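Local coordinates for protein S-adenosylmethionine:tRNA ribosyltransferase-isomerase (Thermotoga maritima, PDB 1VKY) that probably transfers and isomerises the ribose moiety of S-adenosylmethionine onto the 7-aminomethyl group of preQ1 in tRNA, giving epoxyqueuosine-tRNA, at residues 67-72 against 261-266; 205-210 against 240-245. One frame throughout, in Å; residues are numbered along the deposited sequence.

From the N terminus, after strands 39-44 and 49-54, the chain lays down strand 67-75 in the mixed sheet, then makes the separate six-stranded antiparallel sheet before returning as strand 205-213, the parallel neighbour of 67-75. Contact 2 closes the shorter loop: 30 residues on, after strand 234-238, helix 240-252 packs on 205-210. The chain then adds strand 256-259 on the other side of 67-75, and helix 261-270 comes back over 67-72, closing the long loop of contact 1, inside which contact 2 is nested. The two contacts, with centres about 10 Å apart, are stitched together by probable backbone hydrogen bonds, among them Val209 N to Leu70 O at 2.8 Å.

Contact 1 of 2, residues 67-72 against 261-266; sequences LLVLNV and TTTVRT
Asn71 and Val69, two residues apart on strand 67-72, both direct their side chains at helix 261-266, and Thr263 sits where they converge. The CA atoms of Asn71 and Thr263 are 5.6 Å apart, and the strand and helix axes run at 102°. Thr263 turns a different branch to each neighbour. Its methyl, set anti to its own backbone N by a chi1 of -63°, reaches the strand near Val69, with CG2 3.8 Å from Val69 CG1 and slightly closer to the Val69 carbonyl oxygen. Its hydroxyl comes up to the start of Asn71, where Thr263 OG1 is 3.4 Å from Asn71 CB; the backbone N of Asn71 is equally near but badly angled for a bond. That hydroxyl is instead hydrogen-bonded to the carbonyl of Val259, at the end of strand 256-259, which leads straight into helix 261-270; the helix packs on the neighbouring parallel strand 67-75 of the mixed sheet. The amide of Asn71 lies anti to its backbone N (chi1 -176°), which carries the group out to the helix. There the Thr262 methyl nestles against the amide, CG2 being 3.7 Å from both CG and ND2 of Asn71. ND2 makes a weak hydrogen bond to Ser73 OG, while OD1 accepts a hydrogen bond from a water 2.9 Å away. The same water is 2.6 Å from Thr266 OG1, one turn along the helix from Thr262. Replacing Asn71 with an alanine would probably leave this water without its strand-side acceptor and the Thr262 methyl without the amide it rests on. Direct contact is thus van der Waals packing of threonine methyls and the Thr263 hydroxyl oxygen on the strand, whereas the polar link from strand to helix runs through a single water.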
loop_
_atom_site.group_PDB
_atom_site.type_symbol
_atom_site.label_atom_id
_atom_site.label_comp_id
_atom_site.label_asym_id
_atom_site.label_seq_id
_atom_site.Cartn_x
_atom_site.Cartn_y
_atom_site.Cartn_z
ATOM N N LEU B 67 12.293 -0.270 -26.594
ATOM C CA LEU B 67 12.930 0.308 -25.391
ATOM C C LEU B 67 11.897 0.527 -24.305
ATOM O O LEU B 67 10.943 1.261 -24.512
ATOM C CB LEU B 67 13.627 1.643 -25.716
ATOM C CG LEU B 67 14.399 2.315 -24.551
ATOM C CD1 LEU B 67 15.693 1.642 -24.242
ATOM C CD2 LEU B 67 14.688 3.763 -24.882
ATOM N N LEU B 68 12.102 -0.121 -23.157
ATOM C CA LEU B 68 11.274 0.069 -21.984
ATOM C C LEU B 68 11.940 1.125 -21.127
ATOM O O LEU B 68 13.090 0.969 -20.738
ATOM C CB LEU B 68 11.127 -1.233 -21.169
ATOM C CG LEU B 68 10.090 -2.225 -21.727
ATOM C CD1 LEU B 68 10.192 -3.617 -21.060
ATOM C CD2 LEU B 68 8.743 -1.727 -21.531
ATOM N N VAL B 69 11.237 2.221 -20.877
ATOM C CA VAL B 69 11.782 3.303 -20.049
ATOM C C VAL B 69 11.094 3.341 -18.723
ATOM O O VAL B 69 9.869 3.546 -18.631
ATOM C CB VAL B 69 11.652 4.703 -20.728
ATOM C CG1 VAL B 69 12.439 5.774 -19.921
ATOM C CG2 VAL B 69 12.174 4.654 -22.134
ATOM N N LEU B 70 11.888 3.165 -17.681
ATOM C CA LEU B 70 11.351 3.111 -16.324
ATOM C C LEU B 70 11.767 4.307 -15.536
ATOM O O LEU B 70 12.858 4.820 -15.706
ATOM C CB LEU B 70 11.917 1.885 -15.580
ATOM C CG LEU B 70 11.589 0.527 -16.224
ATOM C CD1 LEU B 70 12.686 -0.463 -15.900
ATOM C CD2 LEU B 70 10.312 0.047 -15.719
ATOM N N ASN B 71 10.908 4.719 -14.626
ATOM C CA ASN B 71 11.238 5.786 -13.739
ATOM C C ASN B 71 11.701 5.243 -12.398
ATOM O O ASN B 71 11.102 4.308 -11.872
ATOM C CB ASN B 71 9.998 6.653 -13.474
ATOM C CG ASN B 71 10.312 7.880 -12.596
ATOM O OD1 ASN B 71 11.000 8.782 -13.021
ATOM N ND2 ASN B 71 9.814 7.883 -11.357
ATOM N N VAL B 72 12.700 5.883 -11.830
ATOM C CA VAL B 72 13.201 5.564 -10.498
ATOM C C VAL B 72 13.096 6.814 -9.662
ATOM O O VAL B 72 13.668 7.840 -10.028
ATOM C CB VAL B 72 14.687 5.160 -10.587
ATOM C CG1 VAL B 72 15.329 5.123 -9.196
ATOM C CG2 VAL B 72 14.810 3.826 -11.278
ATOM N N THR B 261 3.083 6.866 -15.812
ATOM C CA THR B 261 2.732 8.229 -16.201
ATOM C C THR B 261 3.792 9.245 -15.835
ATOM O O THR B 261 3.969 10.269 -16.548
ATOM C CB THR B 261 1.413 8.672 -15.545
ATOM O OG1 THR B 261 1.496 8.487 -14.127
ATOM C CG2 THR B 261 0.247 7.788 -15.975
ATOM N N THR B 262 4.556 8.964 -14.781
ATOM C CA THR B 262 5.715 9.853 -14.468
ATOM C C THR B 262 6.722 9.849 -15.617
ATOM O O THR B 262 7.181 10.896 -16.061
ATOM C CB THR B 262 6.405 9.430 -13.182
ATOM O OG1 THR B 262 5.476 9.574 -12.107
ATOM C CG2 THR B 262 7.561 10.397 -12.820
ATOM N N THR B 263 7.087 8.667 -16.097
ATOM C CA THR B 263 7.952 8.575 -17.265
ATOM C C THR B 263 7.401 9.372 -18.458
ATOM O O THR B 263 8.141 10.094 -19.136
ATOM C CB THR B 263 8.115 7.110 -17.659
ATOM O OG1 THR B 263 8.761 6.381 -16.602
ATOM C CG2 THR B 263 9.052 6.982 -18.852
ATOM N N VAL B 264 6.102 9.221 -18.722
ATOM C CA VAL B 264 5.467 9.974 -19.838
ATOM C C VAL B 264 5.645 11.454 -19.696
ATOM O O VAL B 264 6.013 12.105 -20.642
ATOM C CB VAL B 264 3.971 9.669 -19.928
ATOM C CG1 VAL B 264 3.282 10.572 -20.966
ATOM C CG2 VAL B 264 3.753 8.214 -20.270
ATOM N N ARG B 265 5.344 12.004 -18.516
ATOM C CA ARG B 265 5.448 13.451 -18.316
ATOM C C ARG B 265 6.861 13.911 -18.477
ATOM O O ARG B 265 7.103 14.949 -19.074
ATOM C CB ARG B 265 4.888 13.876 -16.941
ATOM C CG ARG B 265 3.417 13.487 -16.700
ATOM C CD ARG B 265 2.784 13.985 -15.307
ATOM N NE ARG B 265 3.854 14.525 -14.478
ATOM C CZ ARG B 265 4.387 13.959 -13.408
ATOM N NH1 ARG B 265 3.914 12.818 -12.925
ATOM N NH2 ARG B 265 5.417 14.565 -12.804
ATOM N N THR B 266 7.835 13.130 -18.016
ATOM C CA THR B 266 9.238 13.514 -18.196
ATOM C C THR B 266 9.656 13.524 -19.642
ATOM O O THR B 266 10.250 14.485 -20.117
ATOM C CB THR B 266 10.167 12.559 -17.357
ATOM O OG1 THR B 266 9.989 12.883 -15.959
ATOM C CG2 THR B 266 11.658 12.850 -17.659
HETATM O O HOH W 1 11.328 11.343 -14.310
#

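Contact 2 of 2, residues 205-210 against 240-245; sequences QFAEVV and KETVRK
A chi1 of -70° followed by an extended chain carries the Lys245 ammonium from helix 240-245 across to the strand, and a chi1 of -61° at Thr242 turns its hydroxyl to the same strand one helical turn earlier. Lys245 NZ donates to Phe206 O at 2.8 Å, meeting the oxygen almost head-on (C=O...N angle 172°). Thr242 OG1 donates to Glu208 O at 2.6 Å, approaching from a position tilted out of the carbonyl plane. The two backbone carbonyls thus gripped are on alternate residues, and Ala207 fits between them: its CB lies 3.9 Å from Thr242 OG1 and 4.0 Å from Lys245 CD. A water donates to the Thr242 hydroxyl and accepts from Glu208 N, so the hydroxyl reaches Glu208 O directly and Glu208 N through the water. At the ends, Gln205 OE1 rests against the Lys245 CE methylene and Val209 CG1 against the Thr242 methyl. Phe206 points the other way, onto helix 193-202, so strand 205-210 lies between two helices. This is the layered alpha/beta packing of a helix on each face of a mixed sheet, here within the QueA fold.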
loop_
_atom_site.group_PDB
_atom_site.type_symbol
_atom_site.label_atom_id
_atom_site.label_comp_id
_atom_site.label_asym_id
_atom_site.label_seq_id
_atom_site.Cartn_x
_atom_site.Cartn_y
_atom_site.Cartn_z
ATOM N N GLN B 205 15.428 -3.571 -25.000
ATOM C CA GLN B 205 16.344 -2.730 -24.225
ATOM C C GLN B 205 15.637 -1.993 -23.079
ATOM O O GLN B 205 14.412 -1.812 -23.104
ATOM C CB GLN B 205 17.001 -1.732 -25.159
ATOM C CG GLN B 205 17.874 -2.442 -26.211
ATOM C CD GLN B 205 18.903 -1.534 -26.830
ATOM O OE1 GLN B 205 19.342 -0.529 -26.227
ATOM N NE2 GLN B 205 19.311 -1.884 -28.046
ATOM N N PHE B 206 16.419 -1.570 -22.087
ATOM C CA PHE B 206 15.923 -0.831 -20.926
ATOM C C PHE B 206 16.658 0.495 -20.744
ATOM O O PHE B 206 17.836 0.607 -21.064
ATOM C CB PHE B 206 16.097 -1.671 -19.653
ATOM C CG PHE B 206 15.122 -2.813 -19.569
ATOM C CD1 PHE B 206 15.311 -3.956 -20.351
ATOM C CD2 PHE B 206 13.977 -2.706 -18.802
ATOM C CE1 PHE B 206 14.369 -4.997 -20.328
ATOM C CE2 PHE B 206 13.033 -3.756 -18.782
ATOM C CZ PHE B 206 13.244 -4.891 -19.539
ATOM N N ALA B 207 15.949 1.513 -20.261
ATOM C CA ALA B 207 16.589 2.749 -19.852
ATOM C C ALA B 207 15.820 3.295 -18.692
ATOM O O ALA B 207 14.689 2.861 -18.408
ATOM C CB ALA B 207 16.619 3.749 -20.980
ATOM N N GLU B 208 16.433 4.241 -17.994
ATOM C CA GLU B 208 15.767 4.861 -16.864
ATOM C C GLU B 208 15.727 6.387 -16.881
ATOM O O GLU B 208 16.633 7.087 -17.376
ATOM C CB GLU B 208 16.328 4.304 -15.528
ATOM C CG GLU B 208 17.578 4.922 -14.997
ATOM C CD GLU B 208 17.936 4.386 -13.598
ATOM O OE1 GLU B 208 17.638 3.176 -13.299
ATOM O OE2 GLU B 208 18.522 5.189 -12.809
ATOM N N VAL B 209 14.632 6.908 -16.334
ATOM C CA VAL B 209 14.590 8.314 -16.004
ATOM C C VAL B 209 14.474 8.351 -14.501
ATOM O O VAL B 209 14.039 7.387 -13.878
ATOM C CB VAL B 209 13.428 9.085 -16.719
ATOM C CG1 VAL B 209 13.693 9.112 -18.213
ATOM C CG2 VAL B 209 12.088 8.515 -16.399
ATOM N N VAL B 210 14.813 9.481 -13.928
ATOM C CA VAL B 210 14.861 9.623 -12.475
ATOM C C VAL B 210 14.012 10.812 -12.034
ATOM O O VAL B 210 13.874 11.834 -12.752
ATOM C CB VAL B 210 16.335 9.793 -11.996
ATOM C CG1 VAL B 210 16.430 9.760 -10.472
ATOM C CG2 VAL B 210 17.235 8.695 -12.575
ATOM N N LYS B 240 22.446 10.994 -19.813
ATOM C CA LYS B 240 23.054 10.883 -21.124
ATOM C C LYS B 240 22.787 9.547 -21.767
ATOM O O LYS B 240 22.513 9.492 -22.930
ATOM C CB LYS B 240 24.568 11.088 -21.041
ATOM C CG LYS B 240 25.024 12.526 -20.751
ATOM C CD LYS B 240 26.524 12.724 -20.936
ATOM C CE LYS B 240 26.896 14.192 -21.286
ATOM N NZ LYS B 240 28.150 14.425 -22.119
ATOM N N GLU B 241 22.884 8.458 -21.004
ATOM C CA GLU B 241 22.725 7.108 -21.565
ATOM C C GLU B 241 21.264 6.892 -22.032
ATOM O O GLU B 241 21.000 6.281 -23.072
ATOM C CB GLU B 241 23.167 6.022 -20.549
ATOM C CG GLU B 241 22.621 6.167 -19.159
ATOM C CD GLU B 241 23.441 7.016 -18.148
ATOM O OE1 GLU B 241 24.169 8.003 -18.500
ATOM O OE2 GLU B 241 23.288 6.692 -16.934
ATOM N N THR B 242 20.327 7.479 -21.312
ATOM C CA THR B 242 18.918 7.425 -21.727
ATOM C C THR B 242 18.627 8.267 -22.950
ATOM O O THR B 242 17.915 7.843 -23.849
ATOM C CB THR B 242 18.033 7.892 -20.586
ATOM O OG1 THR B 242 18.222 7.021 -19.476
ATOM C CG2 THR B 242 16.510 7.737 -20.943
ATOM N N VAL B 243 19.182 9.478 -23.007
ATOM C CA VAL B 243 19.047 10.294 -24.197
ATOM C C VAL B 243 19.569 9.553 -25.431
ATOM O O VAL B 243 18.951 9.596 -26.497
ATOM C CB VAL B 243 19.750 11.696 -24.026
ATOM C CG1 VAL B 243 19.755 12.489 -25.343
ATOM C CG2 VAL B 243 19.073 12.524 -22.923
ATOM N N ARG B 244 20.731 8.907 -25.309
ATOM C CA ARG B 244 21.302 8.146 -26.427
ATOM C C ARG B 244 20.401 7.016 -26.866
ATOM O O ARG B 244 20.167 6.815 -28.045
ATOM C CB ARG B 244 22.659 7.558 -26.035
ATOM C CG ARG B 244 23.367 6.938 -27.233
ATOM C CD ARG B 244 24.329 5.758 -26.936
ATOM N NE ARG B 244 24.787 5.720 -25.556
ATOM C CZ ARG B 244 24.566 4.728 -24.670
ATOM N NH1 ARG B 244 23.881 3.617 -24.990
ATOM N NH2 ARG B 244 25.059 4.862 -23.435
ATOM N N LYS B 245 19.885 6.252 -25.909
ATOM C CA LYS B 245 18.996 5.146 -26.234
ATOM C C LYS B 245 17.691 5.569 -26.883
ATOM O O LYS B 245 17.164 4.875 -27.753
ATOM C CB LYS B 245 18.719 4.369 -24.971
ATOM C CG LYS B 245 19.946 3.629 -24.501
ATOM C CD LYS B 245 19.620 2.655 -23.404
ATOM C CE LYS B 245 20.700 1.597 -23.339
ATOM N NZ LYS B 245 20.437 0.746 -22.160
HETATM O O HOH W 2 19.283 4.615 -18.638
#